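Local coordinates for malonyl CoA:acyl carrier protein malonyltransferase (Streptomyces coelicolor, PDB 1NM2) that probably transfers the malonyl group from malonyl-CoA to the acyl carrier protein, supplying malonyl-ACP for fatty acid biosynthesis, at residues I102-F107 with V227-N232; P15-D20 with Q61-A66. All coordinates share one frame; numbering follows the deposited sequence.

In the fold
From the N terminus the chain leaves strand 3-7 and reaches residues 15-20, which contact 2 joins to helix 57-75, closing a loop of 40 intervening residues, largely helical. Strand 93-96 and helix 100-107 follow; contact 1 then closes a much longer loop of 119 residues, setting helix 100-107 against strand 228-229, the edge strand next to 93-96 in the parallel sheet. The two loops neither nest nor cross, since contact 2 is complete before contact 1 opens. Their centres lie about 19 Å apart, yet they meet where Thr-103 OG1 packs 3.5 Å from Val-65 CA. Helix 100-107 thus stands between the edge strand and helix 57-75 of the acyl transferase domain.

Contact 1: residues I102-F107 with V227-N232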
ATOM      1  N   ILE A 102       4.394   4.654   1.815  1.00 17.11           N
ATOM      2  CA  ILE A 102       4.686   5.689   2.792  1.00 16.86           C
ATOM      3  C   ILE A 102       5.097   4.973   4.071  1.00 15.46           C
ATOM      4  O   ILE A 102       6.029   5.389   4.748  1.00 16.61           O
ATOM      5  CB  ILE A 102       3.455   6.600   3.061  1.00 18.22           C
ATOM      6  CG1 ILE A 102       3.180   7.495   1.847  1.00 20.73           C
ATOM      7  CG2 ILE A 102       3.713   7.482   4.280  1.00 17.76           C
ATOM      8  CD1 ILE A 102       2.735   6.757   0.604  1.00 23.96           C
ATOM      9  N   THR A 103       4.407   3.880   4.384  1.00 15.43           N
ATOM     10  CA  THR A 103       4.711   3.096   5.574  1.00 15.28           C
ATOM     11  C   THR A 103       6.150   2.584   5.495  1.00 16.67           C
ATOM     12  O   THR A 103       6.893   2.623   6.480  1.00 15.60           O
ATOM     13  CB  THR A 103       3.753   1.893   5.694  1.00 16.09           C
ATOM     14  OG1 THR A 103       2.398   2.359   5.611  1.00 16.09           O
ATOM     15  CG2 THR A 103       3.952   1.166   7.033  1.00 14.14           C
ATOM     16  N   ALA A 104       6.534   2.117   4.310  1.00 15.70           N
ATOM     17  CA  ALA A 104       7.875   1.593   4.072  1.00 17.59           C
ATOM     18  C   ALA A 104       8.940   2.684   4.168  1.00 17.11           C
ATOM     19  O   ALA A 104      10.090   2.400   4.492  1.00 18.11           O
ATOM     20  CB  ALA A 104       7.938   0.926   2.699  1.00 15.57           C
ATOM     21  N   ALA A 105       8.560   3.924   3.867  1.00 16.36           N
ATOM     22  CA  ALA A 105       9.496   5.042   3.943  1.00 17.38           C
ATOM     23  C   ALA A 105       9.903   5.258   5.401  1.00 17.51           C
ATOM     24  O   ALA A 105      11.024   5.691   5.690  1.00 18.72           O
ATOM     25  CB  ALA A 105       8.854   6.308   3.383  1.00 17.04           C
ATOM     26  N   VAL A 106       8.982   4.967   6.312  1.00 14.91           N
ATOM     27  CA  VAL A 106       9.253   5.104   7.734  1.00 16.95           C
ATOM     28  C   VAL A 106      10.242   4.005   8.132  1.00 18.39           C
ATOM     29  O   VAL A 106      11.242   4.274   8.801  1.00 20.14           O
ATOM     30  CB  VAL A 106       7.944   4.986   8.573  1.00 17.05           C
ATOM     31  CG1 VAL A 106       8.263   5.070  10.066  1.00 17.60           C
ATOM     32  CG2 VAL A 106       6.974   6.102   8.185  1.00 16.17           C
ATOM     33  N   PHE A 107       9.983   2.773   7.699  1.00 17.52           N
ATOM     34  CA  PHE A 107      10.883   1.666   8.016  1.00 18.60           C
ATOM     35  C   PHE A 107      12.306   1.919   7.520  1.00 17.75           C
ATOM     36  O   PHE A 107      13.268   1.526   8.173  1.00 16.91           O
ATOM     37  CB  PHE A 107      10.386   0.344   7.409  1.00 17.30           C
ATOM     38  CG  PHE A 107       8.998  -0.042   7.830  1.00 17.73           C
ATOM     39  CD1 PHE A 107       8.459   0.424   9.030  1.00 17.63           C
ATOM     40  CD2 PHE A 107       8.227  -0.880   7.030  1.00 17.26           C
ATOM     41  CE1 PHE A 107       7.171   0.062   9.421  1.00 17.90           C
ATOM     42  CE2 PHE A 107       6.939  -1.247   7.415  1.00 16.44           C
ATOM     43  CZ  PHE A 107       6.412  -0.773   8.612  1.00 17.10           C
ATOM     44  N   VAL A 227      17.838   1.528   4.682  1.00 23.82           N
ATOM     45  CA  VAL A 227      17.593   0.150   4.287  1.00 23.19           C
ATOM     46  C   VAL A 227      17.142   0.210   2.830  1.00 22.99           C
ATOM     47  O   VAL A 227      16.523   1.193   2.414  1.00 21.88           O
ATOM     48  CB  VAL A 227      16.468  -0.482   5.132  1.00 25.19           C
ATOM     49  CG1 VAL A 227      16.337  -1.956   4.801  1.00 25.11           C
ATOM     50  CG2 VAL A 227      16.752  -0.284   6.617  1.00 26.83           C
ATOM     51  N   THR A 228      17.454  -0.826   2.059  1.00 22.14           N
ATOM     52  CA  THR A 228      17.070  -0.865   0.652  1.00 21.77           C
ATOM     53  C   THR A 228      15.570  -0.604   0.505  1.00 21.10           C
ATOM     54  O   THR A 228      14.749  -1.303   1.097  1.00 20.99           O
ATOM     55  CB  THR A 228      17.414  -2.225   0.028  1.00 22.51           C
ATOM     56  OG1 THR A 228      18.818  -2.478   0.182  1.00 23.82           O
ATOM     57  CG2 THR A 228      17.063  -2.231  -1.455  1.00 23.01           C
ATOM     58  N   TYR A 229      15.226   0.409  -0.283  1.00 20.00           N
ATOM     59  CA  TYR A 229      13.832   0.789  -0.505  1.00 18.68           C
ATOM     60  C   TYR A 229      13.416   0.478  -1.949  1.00 17.97           C
ATOM     61  O   TYR A 229      13.948   1.064  -2.891  1.00 19.25           O
ATOM     62  CB  TYR A 229      13.663   2.286  -0.225  1.00 18.18           C
ATOM     63  CG  TYR A 229      12.246   2.789  -0.368  1.00 17.55           C
ATOM     64  CD1 TYR A 229      11.384   2.831   0.726  1.00 18.15           C
ATOM     65  CD2 TYR A 229      11.755   3.193  -1.611  1.00 18.24           C
ATOM     66  CE1 TYR A 229      10.064   3.262   0.586  1.00 18.51           C
ATOM     67  CE2 TYR A 229      10.444   3.619  -1.762  1.00 18.77           C
ATOM     68  CZ  TYR A 229       9.605   3.651  -0.662  1.00 19.03           C
ATOM     69  OH  TYR A 229       8.301   4.053  -0.821  1.00 21.28           O
ATOM     70  N   VAL A 230      12.464  -0.438  -2.113  1.00 17.89           N
ATOM     71  CA  VAL A 230      11.984  -0.836  -3.439  1.00 17.68           C
ATOM     72  C   VAL A 230      10.720  -0.059  -3.794  1.00 18.00           C
ATOM     73  O   VAL A 230       9.739  -0.087  -3.047  1.00 17.03           O
ATOM     74  CB  VAL A 230      11.683  -2.353  -3.480  1.00 17.20           C
ATOM     75  CG1 VAL A 230      11.222  -2.764  -4.875  1.00 17.51           C
ATOM     76  CG2 VAL A 230      12.932  -3.134  -3.093  1.00 17.03           C
ATOM     77  N   SER A 231      10.742   0.605  -4.949  1.00 16.98           N
ATOM     78  CA  SER A 231       9.629   1.445  -5.406  1.00 16.88           C
ATOM     79  C   SER A 231       8.593   0.852  -6.370  1.00 16.66           C
ATOM     80  O   SER A 231       8.933   0.124  -7.309  1.00 16.88           O
ATOM     81  CB  SER A 231      10.208   2.733  -6.013  1.00 14.54           C
ATOM     82  OG  SER A 231       9.230   3.484  -6.715  1.00 16.58           O
ATOM     83  N   ASN A 232       7.328   1.209  -6.132  1.00 16.75           N
ATOM     84  CA  ASN A 232       6.178   0.771  -6.933  1.00 17.64           C
ATOM     85  C   ASN A 232       6.224   1.195  -8.398  1.00 17.00           C
ATOM     86  O   ASN A 232       5.655   0.532  -9.261  1.00 17.03           O
ATOM     87  CB  ASN A 232       4.878   1.340  -6.359  1.00 17.41           C
ATOM     88  CG  ASN A 232       4.381   0.588  -5.154  1.00 17.58           C
ATOM     89  OD1 ASN A 232       3.327   0.909  -4.620  1.00 18.59           O
ATOM     90  ND2 ASN A 232       5.132  -0.418  -4.718  1.00 16.72           N
TER
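Helix 100-107 passes beside strand 228-229 with CA of Ala-105 and CA of Tyr-229 7.5 Å apart, and no hydrogen bond links segments 102-107 and 227-232. Tyr-229 provides most of the strand-side contact. Its CG is anti to the backbone N (chi1 -178°), which carries the ring toward the helix and presents the CE1 edge to the peptide between Ala-104 and Ala-105. Ala-104 C lies at that edge, in the ring plane, and Ala-105 N is 3.7 Å from Tyr-229 CE1. The methyl of Ala-104 adds a contact of 3.8 Å from its CB to Tyr-229 CE1, while Ala-105 CB stands a little farther off. Near the helix end, Val-227 CG2 rests 4.2 Å from Phe-107 O. The Phe-107 ring itself turns from the strand and places one face over Thr-103 O, 3.5 Å above the ring plane. Asn-232 OD1 bonds Ser-98 N and Asn-232 ND2 bonds Gly-96 O, in what is probably the nucleophile elbow (GxSxG). Small alanines thus let Tyr-229 make a van der Waals fit of ring edge against peptide and methyl, while its hydroxyl is bonded to Glu-101 O, just ahead of segment 102-107.

Contact 2: residues P15-D20 with Q61-A66; sequences PGFLTD and QPLLVA
Leu-63 is the shared apolar partner of Phe-17 and Leu-18, and all direct contact between segments 15-20 and 61-66 is of this kind. Phe-17 and Leu-63 point at one another across the contact, and the leucine meets the ring at its edge: CD2 of Leu-63 is in the ring plane, 3.7 Å from Phe-17 CE2. Leu-63 CG lies behind it, 3.8 Å from Phe-17 CE2, and is also near CZ. With its CG between the backbone N and the carbonyl carbon (chi1 87°), Phe-17 directs its ring at helix 57-75. Leu-63 uses its other methyl for Leu-18, CD1 lying 4.0 Å from Leu-18 CD2 as the two leucines run alongside each other in opposite senses. No hydrogen bond crosses the contact; within segment 15-20, Gly-16 to Thr-19 form a type I beta turn, in which Gly-16 O accepts Thr-19 N at 3.2 Å and Thr-19 OG1 at 2.8 Å, both from the same face of its carbonyl plane. This double grip secures the turn that bears Phe-17 and Leu-18. Both of those side chains also touch Ala-67, one turn farther along helix 57-75, whose other flanks pack on helix 27-38 through Pro-62 and Ala-66 and on helix 113-132 through Gln-61 and Val-65.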
ATOM      1  N   PRO A  15     -13.174  -3.634   9.771  1.00 20.32           N
ATOM      2  CA  PRO A  15     -13.689  -3.105  11.037  1.00 19.37           C
ATOM      3  C   PRO A  15     -13.063  -3.744  12.276  1.00 19.90           C
ATOM      4  O   PRO A  15     -12.998  -4.968  12.383  1.00 18.58           O
ATOM      5  CB  PRO A  15     -15.187  -3.390  10.940  1.00 20.18           C
ATOM      6  CG  PRO A  15     -15.450  -3.303   9.474  1.00 22.04           C
ATOM      7  CD  PRO A  15     -14.282  -4.077   8.905  1.00 20.77           C
ATOM      8  N   GLY A  16     -12.600  -2.902  13.198  1.00 19.78           N
ATOM      9  CA  GLY A  16     -12.002  -3.373  14.437  1.00 20.08           C
ATOM     10  C   GLY A  16     -10.644  -4.058  14.376  1.00 20.48           C
ATOM     11  O   GLY A  16     -10.182  -4.598  15.383  1.00 20.58           O
ATOM     12  N   PHE A  17      -9.982  -4.018  13.226  1.00 19.19           N
ATOM     13  CA  PHE A  17      -8.692  -4.690  13.082  1.00 19.81           C
ATOM     14  C   PHE A  17      -7.564  -4.194  13.982  1.00 19.53           C
ATOM     15  O   PHE A  17      -6.637  -4.942  14.277  1.00 20.24           O
ATOM     16  CB  PHE A  17      -8.238  -4.645  11.615  1.00 19.27           C
ATOM     17  CG  PHE A  17      -7.467  -3.407  11.244  1.00 21.41           C
ATOM     18  CD1 PHE A  17      -6.073  -3.393  11.312  1.00 19.54           C
ATOM     19  CD2 PHE A  17      -8.131  -2.256  10.826  1.00 19.90           C
ATOM     20  CE1 PHE A  17      -5.352  -2.250  10.968  1.00 20.16           C
ATOM     21  CE2 PHE A  17      -7.415  -1.103  10.481  1.00 20.99           C
ATOM     22  CZ  PHE A  17      -6.024  -1.103  10.553  1.00 20.11           C
ATOM     23  N   LEU A  18      -7.639  -2.946  14.428  1.00 20.31           N
ATOM     24  CA  LEU A  18      -6.585  -2.380  15.266  1.00 19.85           C
ATOM     25  C   LEU A  18      -6.785  -2.632  16.764  1.00 21.22           C
ATOM     26  O   LEU A  18      -5.871  -2.420  17.562  1.00 20.72           O
ATOM     27  CB  LEU A  18      -6.491  -0.873  15.003  1.00 20.35           C
ATOM     28  CG  LEU A  18      -5.192  -0.131  15.336  1.00 23.86           C
ATOM     29  CD1 LEU A  18      -4.032  -0.716  14.545  1.00 24.12           C
ATOM     30  CD2 LEU A  18      -5.364   1.351  15.015  1.00 24.12           C
ATOM     31  N   THR A  19      -7.978  -3.091  17.136  1.00 21.17           N
ATOM     32  CA  THR A  19      -8.321  -3.343  18.536  1.00 22.87           C
ATOM     33  C   THR A  19      -7.240  -4.000  19.400  1.00 21.51           C
ATOM     34  O   THR A  19      -6.802  -3.419  20.398  1.00 20.45           O
ATOM     35  CB  THR A  19      -9.611  -4.190  18.646  1.00 22.77           C
ATOM     36  OG1 THR A  19     -10.670  -3.544  17.929  1.00 25.37           O
ATOM     37  CG2 THR A  19     -10.026  -4.336  20.099  1.00 23.93           C
ATOM     38  N   ASP A  20      -6.813  -5.206  19.032  1.00 20.69           N
ATOM     39  CA  ASP A  20      -5.800  -5.912  19.812  1.00 22.09           C
ATOM     40  C   ASP A  20      -4.471  -5.163  19.875  1.00 21.95           C
ATOM     41  O   ASP A  20      -3.761  -5.228  20.883  1.00 20.87           O
ATOM     42  CB  ASP A  20      -5.577  -7.320  19.247  1.00 24.35           C
ATOM     43  CG  ASP A  20      -6.756  -8.249  19.502  1.00 26.73           C
ATOM     44  OD1 ASP A  20      -6.716  -9.410  19.038  1.00 28.86           O
ATOM     45  OD2 ASP A  20      -7.718  -7.819  20.172  1.00 25.40           O
ATOM     46  N   GLN A  61      -6.314   5.584   4.352  1.00 14.29           N
ATOM     47  CA  GLN A  61      -4.879   5.760   4.158  1.00 15.65           C
ATOM     48  C   GLN A  61      -4.095   6.004   5.452  1.00 15.79           C
ATOM     49  O   GLN A  61      -3.165   5.255   5.755  1.00 15.02           O
ATOM     50  CB  GLN A  61      -4.626   6.845   3.098  1.00 15.62           C
ATOM     51  CG  GLN A  61      -5.146   6.400   1.730  1.00 16.52           C
ATOM     52  CD  GLN A  61      -4.641   7.228   0.572  1.00 17.55           C
ATOM     53  OE1 GLN A  61      -3.536   7.763   0.613  1.00 17.59           O
ATOM     54  NE2 GLN A  61      -5.439   7.308  -0.487  1.00 16.82           N
ATOM     55  N   PRO A  62      -4.451   7.038   6.237  1.00 15.90           N
ATOM     56  CA  PRO A  62      -3.687   7.244   7.477  1.00 15.58           C
ATOM     57  C   PRO A  62      -3.837   6.091   8.478  1.00 15.75           C
ATOM     58  O   PRO A  62      -2.907   5.778   9.216  1.00 14.67           O
ATOM     59  CB  PRO A  62      -4.237   8.565   8.020  1.00 15.88           C
ATOM     60  CG  PRO A  62      -5.625   8.640   7.439  1.00 17.04           C
ATOM     61  CD  PRO A  62      -5.402   8.140   6.018  1.00 16.26           C
ATOM     62  N   LEU A  63      -5.011   5.469   8.510  1.00 15.59           N
ATOM     63  CA  LEU A  63      -5.245   4.350   9.415  1.00 16.28           C
ATOM     64  C   LEU A  63      -4.306   3.188   9.086  1.00 14.71           C
ATOM     65  O   LEU A  63      -3.729   2.572   9.981  1.00 14.26           O
ATOM     66  CB  LEU A  63      -6.700   3.881   9.316  1.00 17.04           C
ATOM     67  CG  LEU A  63      -7.100   2.658  10.150  1.00 17.86           C
ATOM     68  CD1 LEU A  63      -6.814   2.901  11.632  1.00 17.88           C
ATOM     69  CD2 LEU A  63      -8.595   2.391   9.945  1.00 18.83           C
ATOM     70  N   LEU A  64      -4.161   2.887   7.799  1.00 14.81           N
ATOM     71  CA  LEU A  64      -3.288   1.802   7.364  1.00 14.45           C
ATOM     72  C   LEU A  64      -1.833   2.073   7.725  1.00 15.33           C
ATOM     73  O   LEU A  64      -1.120   1.170   8.163  1.00 17.16           O
ATOM     74  CB  LEU A  64      -3.410   1.594   5.845  1.00 16.02           C
ATOM     75  CG  LEU A  64      -4.668   0.852   5.384  1.00 15.64           C
ATOM     76  CD1 LEU A  64      -4.860   1.005   3.886  1.00 17.90           C
ATOM     77  CD2 LEU A  64      -4.540  -0.614   5.772  1.00 17.25           C
ATOM     78  N   VAL A  65      -1.394   3.316   7.548  1.00 14.37           N
ATOM     79  CA  VAL A  65      -0.010   3.679   7.852  1.00 14.48           C
ATOM     80  C   VAL A  65       0.274   3.568   9.352  1.00 15.80           C
ATOM     81  O   VAL A  65       1.311   3.038   9.759  1.00 16.12           O
ATOM     82  CB  VAL A  65       0.315   5.112   7.358  1.00 13.94           C
ATOM     83  CG1 VAL A  65       1.733   5.495   7.755  1.00 11.39           C
ATOM     84  CG2 VAL A  65       0.178   5.185   5.822  1.00 13.01           C
ATOM     85  N   ALA A  66      -0.651   4.055  10.172  1.00 14.47           N
ATOM     86  CA  ALA A  66      -0.484   3.984  11.619  1.00 16.81           C
ATOM     87  C   ALA A  66      -0.425   2.530  12.067  1.00 16.64           C
ATOM     88  O   ALA A  66       0.340   2.182  12.966  1.00 17.85           O
ATOM     89  CB  ALA A  66      -1.633   4.699  12.322  1.00 18.71           C
TER